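Local atomic coordinates of vesicular integral-membrane protein VIP36 (PDB entry 2DUR), a protein that acts as a calcium-dependent lectin of the early secretory pathway, binding high-mannose glycans and helping to transport and sort the glycoproteins that carry them. Residues 91-96 with 202-207; 60-65 with 239-244. One frame throughout, in Å; residues are numbered along the deposited sequence.

Both contacts belong to the beta sandwich of the lumenal L-type lectin domain, and both lie away from the calcium and mannose sites. Interaction 1 joins the loop after strand 84-90 to the early part of strand 204-211, in the seven-stranded sheet. Interaction 2 joins the approach to strand 64-73, in the other sheet, to the loop after helix 234-238. Their centres are about 15 Å apart. They touch at two points. Gly202 CA packs on Phe60 CE2 at 3.6 Å. Between the sheets, Phe205 CE1 meets Trp64 CH2 at 3.8 Å, the rings edge-to-face. In sequence, both segments of interaction 1 fall between those of interaction 2.

Interaction 1 (91-96 with 202-207)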
ATOM      1  N   ARG A  91       3.208  -7.625   9.635  1.00 17.49           N
ATOM      2  CA  ARG A  91       3.021  -8.280  10.922  1.00 18.58           C
ATOM      3  C   ARG A  91       2.375  -7.361  11.943  1.00 19.27           C
ATOM      4  O   ARG A  91       1.467  -7.773  12.687  1.00 20.12           O
ATOM      5  CB  ARG A  91       4.370  -8.732  11.453  1.00 18.94           C
ATOM      6  CG  ARG A  91       4.245  -9.657  12.655  1.00 19.66           C
ATOM      7  CD  ARG A  91       5.624  -9.864  13.277  1.00 19.71           C
ATOM      8  NE  ARG A  91       6.085  -8.651  13.940  1.00 19.72           N
ATOM      9  CZ  ARG A  91       7.284  -8.517  14.517  1.00 21.20           C
ATOM     10  NH1 ARG A  91       8.185  -9.508  14.478  1.00 20.47           N
ATOM     11  NH2 ARG A  91       7.580  -7.367  15.114  1.00 21.00           N
ATOM     12  N   ASP A  92       2.881  -6.131  11.995  1.00 19.16           N
ATOM     13  CA  ASP A  92       2.472  -5.159  12.997  1.00 20.42           C
ATOM     14  C   ASP A  92       1.533  -4.145  12.362  1.00 21.02           C
ATOM     15  O   ASP A  92       1.515  -3.958  11.131  1.00 22.44           O
ATOM     16  CB  ASP A  92       3.704  -4.468  13.599  1.00 20.43           C
ATOM     17  CG  ASP A  92       4.619  -5.442  14.350  1.00 21.48           C
ATOM     18  OD1 ASP A  92       4.154  -6.536  14.741  1.00 22.70           O
ATOM     19  OD2 ASP A  92       5.806  -5.139  14.529  1.00 24.67           O
ATOM     20  N   ARG A  93       0.728  -3.512  13.206  1.00 20.93           N
ATOM     21  CA  ARG A  93      -0.204  -2.505  12.766  1.00 21.35           C
ATOM     22  C   ARG A  93      -0.127  -1.338  13.746  1.00 21.51           C
ATOM     23  O   ARG A  93       0.386  -1.488  14.865  1.00 21.09           O
ATOM     24  CB  ARG A  93      -1.623  -3.079  12.777  1.00 21.76           C
ATOM     25  CG  ARG A  93      -2.048  -3.572  14.130  1.00 22.81           C
ATOM     26  CD  ARG A  93      -3.258  -4.509  14.092  1.00 28.97           C
ATOM     27  NE  ARG A  93      -4.416  -3.924  13.418  1.00 29.93           N
ATOM     28  CZ  ARG A  93      -5.262  -3.074  14.000  1.00 29.76           C
ATOM     29  NH1 ARG A  93      -5.066  -2.714  15.266  1.00 31.59           N
ATOM     30  NH2 ARG A  93      -6.286  -2.578  13.331  1.00 22.51           N
ATOM     31  N   LEU A  94      -0.622  -0.199  13.290  1.00 21.67           N
ATOM     32  CA  LEU A  94      -0.846   1.024  14.088  1.00 22.40           C
ATOM     33  C   LEU A  94       0.385   1.851  14.479  1.00 23.51           C
ATOM     34  O   LEU A  94       0.220   2.969  15.008  1.00 24.31           O
ATOM     35  CB  LEU A  94      -1.778   0.752  15.288  1.00 22.53           C
ATOM     36  CG  LEU A  94      -3.284   0.680  14.968  1.00 21.32           C
ATOM     37  CD1 LEU A  94      -4.073   0.056  16.119  1.00 23.58           C
ATOM     38  CD2 LEU A  94      -3.859   2.053  14.579  1.00 22.64           C
ATOM     39  N   VAL A  95       1.588   1.353  14.186  1.00 22.69           N
ATOM     40  CA  VAL A  95       2.811   1.998  14.698  1.00 23.44           C
ATOM     41  C   VAL A  95       3.237   3.063  13.713  1.00 23.61           C
ATOM     42  O   VAL A  95       3.559   2.742  12.554  1.00 23.20           O
ATOM     43  CB  VAL A  95       3.982   0.998  14.968  1.00 23.88           C
ATOM     44  CG1 VAL A  95       5.102   1.696  15.747  1.00 24.50           C
ATOM     45  CG2 VAL A  95       3.507  -0.259  15.701  1.00 24.56           C
ATOM     46  N   PRO A  96       3.225   4.335  14.141  1.00 23.02           N
ATOM     47  CA  PRO A  96       3.628   5.408  13.250  1.00 22.87           C
ATOM     48  C   PRO A  96       5.153   5.432  13.100  1.00 21.92           C
ATOM     49  O   PRO A  96       5.873   4.803  13.891  1.00 22.97           O
ATOM     50  CB  PRO A  96       3.128   6.673  13.965  1.00 23.97           C
ATOM     51  CG  PRO A  96       3.099   6.310  15.375  1.00 24.51           C
ATOM     52  CD  PRO A  96       2.845   4.843  15.485  1.00 23.97           C
ATOM     53  N   GLY A 202      -1.823 -14.176   7.948  1.00 20.58           N
ATOM     54  CA  GLY A 202      -1.960 -13.653   9.304  1.00 19.95           C
ATOM     55  C   GLY A 202      -1.441 -12.224   9.491  1.00 20.04           C
ATOM     56  O   GLY A 202      -1.337 -11.739  10.626  1.00 19.86           O
ATOM     57  N   TYR A 203      -1.086 -11.561   8.395  1.00 19.10           N
ATOM     58  CA  TYR A 203      -0.628 -10.167   8.469  1.00 18.96           C
ATOM     59  C   TYR A 203      -1.814  -9.199   8.284  1.00 18.87           C
ATOM     60  O   TYR A 203      -2.924  -9.624   7.928  1.00 19.50           O
ATOM     61  CB  TYR A 203       0.474  -9.923   7.422  1.00 19.14           C
ATOM     62  CG  TYR A 203       1.882 -10.328   7.844  1.00 16.86           C
ATOM     63  CD1 TYR A 203       2.115 -11.074   8.992  1.00 18.07           C
ATOM     64  CD2 TYR A 203       2.997  -9.957   7.052  1.00 15.46           C
ATOM     65  CE1 TYR A 203       3.425 -11.434   9.375  1.00 17.88           C
ATOM     66  CE2 TYR A 203       4.293 -10.322   7.403  1.00 17.42           C
ATOM     67  CZ  TYR A 203       4.512 -11.040   8.575  1.00 17.52           C
ATOM     68  OH  TYR A 203       5.797 -11.387   8.909  1.00 18.11           O
ATOM     69  N   TYR A 204      -1.577  -7.904   8.521  1.00 18.51           N
ATOM     70  CA  TYR A 204      -2.614  -6.869   8.456  1.00 18.79           C
ATOM     71  C   TYR A 204      -2.501  -5.975   7.246  1.00 18.01           C
ATOM     72  O   TYR A 204      -1.402  -5.525   6.908  1.00 17.81           O
ATOM     73  CB  TYR A 204      -2.527  -5.961   9.715  1.00 20.09           C
ATOM     74  CG  TYR A 204      -2.817  -6.681  10.985  1.00 21.82           C
ATOM     75  CD1 TYR A 204      -1.787  -7.230  11.738  1.00 24.61           C
ATOM     76  CD2 TYR A 204      -4.138  -6.809  11.456  1.00 23.46           C
ATOM     77  CE1 TYR A 204      -2.052  -7.912  12.915  1.00 25.43           C
ATOM     78  CE2 TYR A 204      -4.408  -7.496  12.625  1.00 26.17           C
ATOM     79  CZ  TYR A 204      -3.356  -8.043  13.354  1.00 26.07           C
ATOM     80  OH  TYR A 204      -3.602  -8.722  14.528  1.00 28.14           O
ATOM     81  N   PHE A 205      -3.627  -5.684   6.592  1.00 17.28           N
ATOM     82  CA  PHE A 205      -3.621  -4.648   5.576  1.00 16.57           C
ATOM     83  C   PHE A 205      -3.696  -3.275   6.229  1.00 16.72           C
ATOM     84  O   PHE A 205      -4.432  -3.065   7.194  1.00 17.40           O
ATOM     85  CB  PHE A 205      -4.780  -4.805   4.586  1.00 17.11           C
ATOM     86  CG  PHE A 205      -4.594  -5.979   3.666  1.00 18.20           C
ATOM     87  CD1 PHE A 205      -3.673  -5.889   2.639  1.00 20.19           C
ATOM     88  CD2 PHE A 205      -5.312  -7.164   3.858  1.00 21.57           C
ATOM     89  CE1 PHE A 205      -3.464  -6.952   1.772  1.00 20.06           C
ATOM     90  CE2 PHE A 205      -5.110  -8.255   2.986  1.00 23.01           C
ATOM     91  CZ  PHE A 205      -4.184  -8.133   1.953  1.00 22.32           C
ATOM     92  N   GLY A 206      -2.933  -2.359   5.677  1.00 16.75           N
ATOM     93  CA  GLY A 206      -2.934  -0.961   6.156  1.00 16.10           C
ATOM     94  C   GLY A 206      -2.585   0.004   5.041  1.00 16.40           C
ATOM     95  O   GLY A 206      -2.128  -0.395   3.964  1.00 17.04           O
ATOM     96  N   ALA A 207      -2.814   1.297   5.283  1.00 14.87           N
ATOM     97  CA  ALA A 207      -2.379   2.321   4.332  1.00 14.44           C
ATOM     98  C   ALA A 207      -1.941   3.501   5.186  1.00 14.90           C
ATOM     99  O   ALA A 207      -2.510   3.740   6.256  1.00 15.93           O
ATOM    100  CB  ALA A 207      -3.514   2.752   3.364  1.00 15.01           C
TER
HETATM  101  O   HOH W   1       0.534 -10.427  12.439  1.00 24.46           O
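Arg91 lies over one face of the Tyr203 ring, and Arg93 over one face of the Tyr204 ring. The contact is in the beta sandwich of the L-type lectin fold, where the loop after strand 84-90 meets the early part of strand 204-211. Arg91 backbone N sits above the centre of the Tyr203 ring. Arg91 CB makes a CH-pi contact, 4.0 Å from the Tyr203 ring centroid. In Arg93 it is CD that presses on Tyr204, 3.4 Å from the ring centroid and almost straight above it. The Arg93 guanidinium is turned 57° from that ring. Arg91 O reaches the same tyrosine in the ring plane, 3.4 Å from Tyr204 CD1.

Further out, salt bridges hold both arginine ends. The Arg91 chain bends at chi3 (71°) and grips Asp92 side-on. NH2 meets OD2 on its syn side, near the carboxylate plane, while NE meets OD1 from above that plane. Arg93 NH2 forms a salt bridge with Asp28 OD2, on strand 27-31. Tyr204 also touches Trp54 and Pro58, and its backbone bonds to Thr90. The Tyr203 ring meets Tyr89. One water bridges the two segments, donating to Arg91 O at 2.8 Å and to Gly202 O at 2.9 Å.

Interaction 2 (60-65 with 239-244); sequences FLKDWE and IDWTKI
A cation-pi contact joins the segment leading into strand 64-73 to the loop that follows helix 234-238. Lys62 lies across one face of the Trp241 indole, and the two side chains run at about a right angle. Lys62 CE does the closest touching, 3.4 Å from the centroid of the Trp241 five-membered ring and 7° off the ring normal. Lys62 CE is also 3.4 Å from Trp241 NE1. Lys62 CD rests over the shared bond of the two rings, 3.7 Å from Trp241 CE2. The chain runs extended through chi2 and chi3 and bends at chi4 (68°), which turns Lys62 NZ up off the ring, 4.6 Å from the centroid of the Trp241 five-membered ring and still over its face.

In the L-type lectin beta sandwich, strand 64-73 lies between strands 217-227 and 165-172 of the eight-stranded sheet. The contact sets the later loop against the residues leading into its beginning. Ile239 CD1 covers the opposite face of the indole. Trp241 NE1 hydrogen-bonds to Glu236 O, and the His232 ring meets the indole edge-to-face.

Beside this pair, Thr242 CG2 meets the edge of the Phe60 ring, in its plane, 3.9 Å from Phe60 CE2. An Asx turn shapes the loop here. Asp240 OD1 accepts from Thr242 N at 3.0 Å and from Thr242 OG1 at 2.7 Å, both arriving from the same face of the carboxylate.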
ATOM      1  N   PHE A  60      -6.012 -14.150   6.444  1.00 23.56           N
ATOM      2  CA  PHE A  60      -5.504 -15.527   6.323  1.00 23.18           C
ATOM      3  C   PHE A  60      -5.680 -16.104   4.916  1.00 23.21           C
ATOM      4  O   PHE A  60      -5.455 -17.298   4.708  1.00 24.17           O
ATOM      5  CB  PHE A  60      -6.087 -16.446   7.410  1.00 24.21           C
ATOM      6  CG  PHE A  60      -5.628 -16.100   8.796  1.00 23.53           C
ATOM      7  CD1 PHE A  60      -6.377 -15.225   9.594  1.00 25.08           C
ATOM      8  CD2 PHE A  60      -4.445 -16.620   9.301  1.00 23.75           C
ATOM      9  CE1 PHE A  60      -5.961 -14.886  10.863  1.00 25.12           C
ATOM     10  CE2 PHE A  60      -4.016 -16.287  10.607  1.00 25.46           C
ATOM     11  CZ  PHE A  60      -4.790 -15.412  11.377  1.00 25.11           C
ATOM     12  N   LEU A  61      -6.041 -15.257   3.958  1.00 22.23           N
ATOM     13  CA  LEU A  61      -6.105 -15.662   2.544  1.00 22.18           C
ATOM     14  C   LEU A  61      -4.700 -15.875   1.987  1.00 22.35           C
ATOM     15  O   LEU A  61      -3.844 -15.015   2.143  1.00 21.85           O
ATOM     16  CB  LEU A  61      -6.796 -14.604   1.693  1.00 21.90           C
ATOM     17  CG  LEU A  61      -8.253 -14.258   2.043  1.00 23.88           C
ATOM     18  CD1 LEU A  61      -8.733 -13.196   1.118  1.00 25.94           C
ATOM     19  CD2 LEU A  61      -9.147 -15.488   1.958  1.00 26.00           C
ATOM     20  N   LYS A  62      -4.473 -17.011   1.321  1.00 21.94           N
ATOM     21  CA  LYS A  62      -3.199 -17.237   0.645  1.00 23.01           C
ATOM     22  C   LYS A  62      -3.116 -16.528  -0.699  1.00 22.33           C
ATOM     23  O   LYS A  62      -2.032 -16.149  -1.151  1.00 24.75           O
ATOM     24  CB  LYS A  62      -2.968 -18.734   0.431  1.00 22.38           C
ATOM     25  CG  LYS A  62      -2.889 -19.552   1.700  1.00 24.63           C
ATOM     26  CD  LYS A  62      -2.799 -21.033   1.317  1.00 26.72           C
ATOM     27  CE  LYS A  62      -2.825 -21.930   2.528  1.00 30.07           C
ATOM     28  NZ  LYS A  62      -4.146 -21.917   3.206  1.00 32.35           N
ATOM     29  N   ASP A  63      -4.251 -16.349  -1.359  1.00 21.34           N
ATOM     30  CA  ASP A  63      -4.273 -15.763  -2.693  1.00 21.03           C
ATOM     31  C   ASP A  63      -5.286 -14.632  -2.739  1.00 20.71           C
ATOM     32  O   ASP A  63      -6.491 -14.852  -2.533  1.00 20.40           O
ATOM     33  CB  ASP A  63      -4.623 -16.826  -3.747  1.00 21.63           C
ATOM     34  CG  ASP A  63      -3.827 -18.090  -3.556  1.00 21.46           C
ATOM     35  OD1 ASP A  63      -2.705 -18.161  -4.077  1.00 22.23           O
ATOM     36  OD2 ASP A  63      -4.330 -19.001  -2.857  1.00 23.05           O
ATOM     37  N   TRP A  64      -4.799 -13.418  -2.989  1.00 19.86           N
ATOM     38  CA  TRP A  64      -5.665 -12.250  -2.880  1.00 19.02           C
ATOM     39  C   TRP A  64      -5.309 -11.147  -3.852  1.00 18.67           C
ATOM     40  O   TRP A  64      -4.207 -11.116  -4.433  1.00 17.13           O
ATOM     41  CB  TRP A  64      -5.680 -11.724  -1.443  1.00 19.57           C
ATOM     42  CG  TRP A  64      -4.320 -11.536  -0.804  1.00 18.61           C
ATOM     43  CD1 TRP A  64      -3.702 -12.386   0.054  1.00 18.82           C
ATOM     44  CD2 TRP A  64      -3.430 -10.418  -0.977  1.00 18.51           C
ATOM     45  NE1 TRP A  64      -2.489 -11.879   0.449  1.00 19.47           N
ATOM     46  CE2 TRP A  64      -2.296 -10.667  -0.164  1.00 18.11           C
ATOM     47  CE3 TRP A  64      -3.491  -9.231  -1.712  1.00 16.41           C
ATOM     48  CZ2 TRP A  64      -1.213  -9.770  -0.087  1.00 18.61           C
ATOM     49  CZ3 TRP A  64      -2.404  -8.334  -1.654  1.00 18.52           C
ATOM     50  CH2 TRP A  64      -1.292  -8.611  -0.833  1.00 17.72           C
ATOM     51  N   GLU A  65      -6.260 -10.237  -4.049  1.00 17.65           N
ATOM     52  CA  GLU A  65      -5.995  -9.089  -4.883  1.00 17.94           C
ATOM     53  C   GLU A  65      -6.685  -7.911  -4.251  1.00 18.53           C
ATOM     54  O   GLU A  65      -7.901  -7.964  -4.016  1.00 18.99           O
ATOM     55  CB  GLU A  65      -6.512  -9.294  -6.316  1.00 18.04           C
ATOM     56  CG  GLU A  65      -6.172  -8.146  -7.254  1.00 19.14           C
ATOM     57  CD  GLU A  65      -6.430  -8.488  -8.724  1.00 21.83           C
ATOM     58  OE1 GLU A  65      -7.081  -7.692  -9.430  1.00 26.53           O
ATOM     59  OE2 GLU A  65      -5.985  -9.573  -9.174  1.00 26.84           O
ATOM     60  N   ILE A 239       1.490 -27.226   5.438  1.00 45.13           N
ATOM     61  CA  ILE A 239       2.482 -26.377   6.115  1.00 42.25           C
ATOM     62  C   ILE A 239       1.781 -25.237   6.851  1.00 39.55           C
ATOM     63  O   ILE A 239       0.647 -24.888   6.524  1.00 39.28           O
ATOM     64  CB  ILE A 239       3.581 -25.822   5.155  1.00 42.74           C
ATOM     65  CG1 ILE A 239       2.995 -24.862   4.118  1.00 43.49           C
ATOM     66  CG2 ILE A 239       4.341 -26.960   4.483  1.00 42.84           C
ATOM     67  CD1 ILE A 239       3.922 -23.704   3.775  1.00 44.89           C
ATOM     68  N   ASP A 240       2.440 -24.679   7.861  1.00 36.35           N
ATOM     69  CA  ASP A 240       1.865 -23.562   8.602  1.00 33.25           C
ATOM     70  C   ASP A 240       2.216 -22.248   7.919  1.00 31.01           C
ATOM     71  O   ASP A 240       3.325 -21.721   8.088  1.00 29.56           O
ATOM     72  CB  ASP A 240       2.364 -23.546  10.042  1.00 33.53           C
ATOM     73  CG  ASP A 240       1.644 -22.524  10.899  1.00 33.45           C
ATOM     74  OD1 ASP A 240       0.945 -21.628  10.359  1.00 31.24           O
ATOM     75  OD2 ASP A 240       1.783 -22.614  12.136  1.00 35.49           O
ATOM     76  N   TRP A 241       1.267 -21.732   7.145  1.00 28.62           N
ATOM     77  CA  TRP A 241       1.523 -20.535   6.344  1.00 27.39           C
ATOM     78  C   TRP A 241       1.674 -19.276   7.208  1.00 26.30           C
ATOM     79  O   TRP A 241       2.140 -18.242   6.708  1.00 25.42           O
ATOM     80  CB  TRP A 241       0.429 -20.339   5.300  1.00 27.50           C
ATOM     81  CG  TRP A 241       0.437 -21.350   4.189  1.00 28.02           C
ATOM     82  CD1 TRP A 241       0.195 -22.690   4.294  1.00 28.89           C
ATOM     83  CD2 TRP A 241       0.672 -21.090   2.797  1.00 29.27           C
ATOM     84  NE1 TRP A 241       0.278 -23.285   3.050  1.00 29.55           N
ATOM     85  CE2 TRP A 241       0.568 -22.327   2.115  1.00 29.48           C
ATOM     86  CE3 TRP A 241       0.967 -19.933   2.060  1.00 29.32           C
ATOM     87  CZ2 TRP A 241       0.741 -22.439   0.722  1.00 29.37           C
ATOM     88  CZ3 TRP A 241       1.138 -20.039   0.675  1.00 29.04           C
ATOM     89  CH2 TRP A 241       1.028 -21.288   0.022  1.00 28.87           C
ATOM     90  N   THR A 242       1.304 -19.351   8.493  1.00 25.24           N
ATOM     91  CA  THR A 242       1.444 -18.161   9.361  1.00 25.99           C
ATOM     92  C   THR A 242       2.890 -17.965   9.812  1.00 24.82           C
ATOM     93  O   THR A 242       3.254 -16.903  10.338  1.00 24.61           O
ATOM     94  CB  THR A 242       0.539 -18.218  10.624  1.00 25.81           C
ATOM     95  OG1 THR A 242       1.072 -19.180  11.549  1.00 27.93           O
ATOM     96  CG2 THR A 242      -0.908 -18.543  10.255  1.00 26.57           C
ATOM     97  N   LYS A 243       3.708 -19.004   9.631  1.00 24.77           N
ATOM     98  CA  LYS A 243       5.093 -18.979  10.078  1.00 24.69           C
ATOM     99  C   LYS A 243       6.121 -18.735   8.957  1.00 23.68           C
ATOM    100  O   LYS A 243       7.330 -18.765   9.215  1.00 24.12           O
ATOM    101  CB  LYS A 243       5.440 -20.264  10.833  1.00 26.06           C
ATOM    102  CG  LYS A 243       4.540 -20.554  12.020  1.00 28.49           C
ATOM    103  CD  LYS A 243       4.978 -19.767  13.227  1.00 34.79           C
ATOM    104  CE  LYS A 243       4.177 -20.159  14.475  1.00 38.02           C
ATOM    105  NZ  LYS A 243       4.130 -21.641  14.652  1.00 40.32           N
ATOM    106  N   ILE A 244       5.649 -18.511   7.726  1.00 22.92           N
ATOM    107  CA  ILE A 244       6.555 -18.155   6.621  1.00 22.22           C
ATOM    108  C   ILE A 244       7.262 -16.842   6.943  1.00 22.12           C
ATOM    109  O   ILE A 244       6.625 -15.859   7.342  1.00 21.86           O
ATOM    110  CB  ILE A 244       5.812 -18.063   5.255  1.00 21.59           C
ATOM    111  CG1 ILE A 244       5.215 -19.429   4.873  1.00 21.74           C
ATOM    112  CG2 ILE A 244       6.736 -17.512   4.135  1.00 23.18           C
ATOM    113  CD1 ILE A 244       4.144 -19.349   3.788  1.00 22.77           C
TER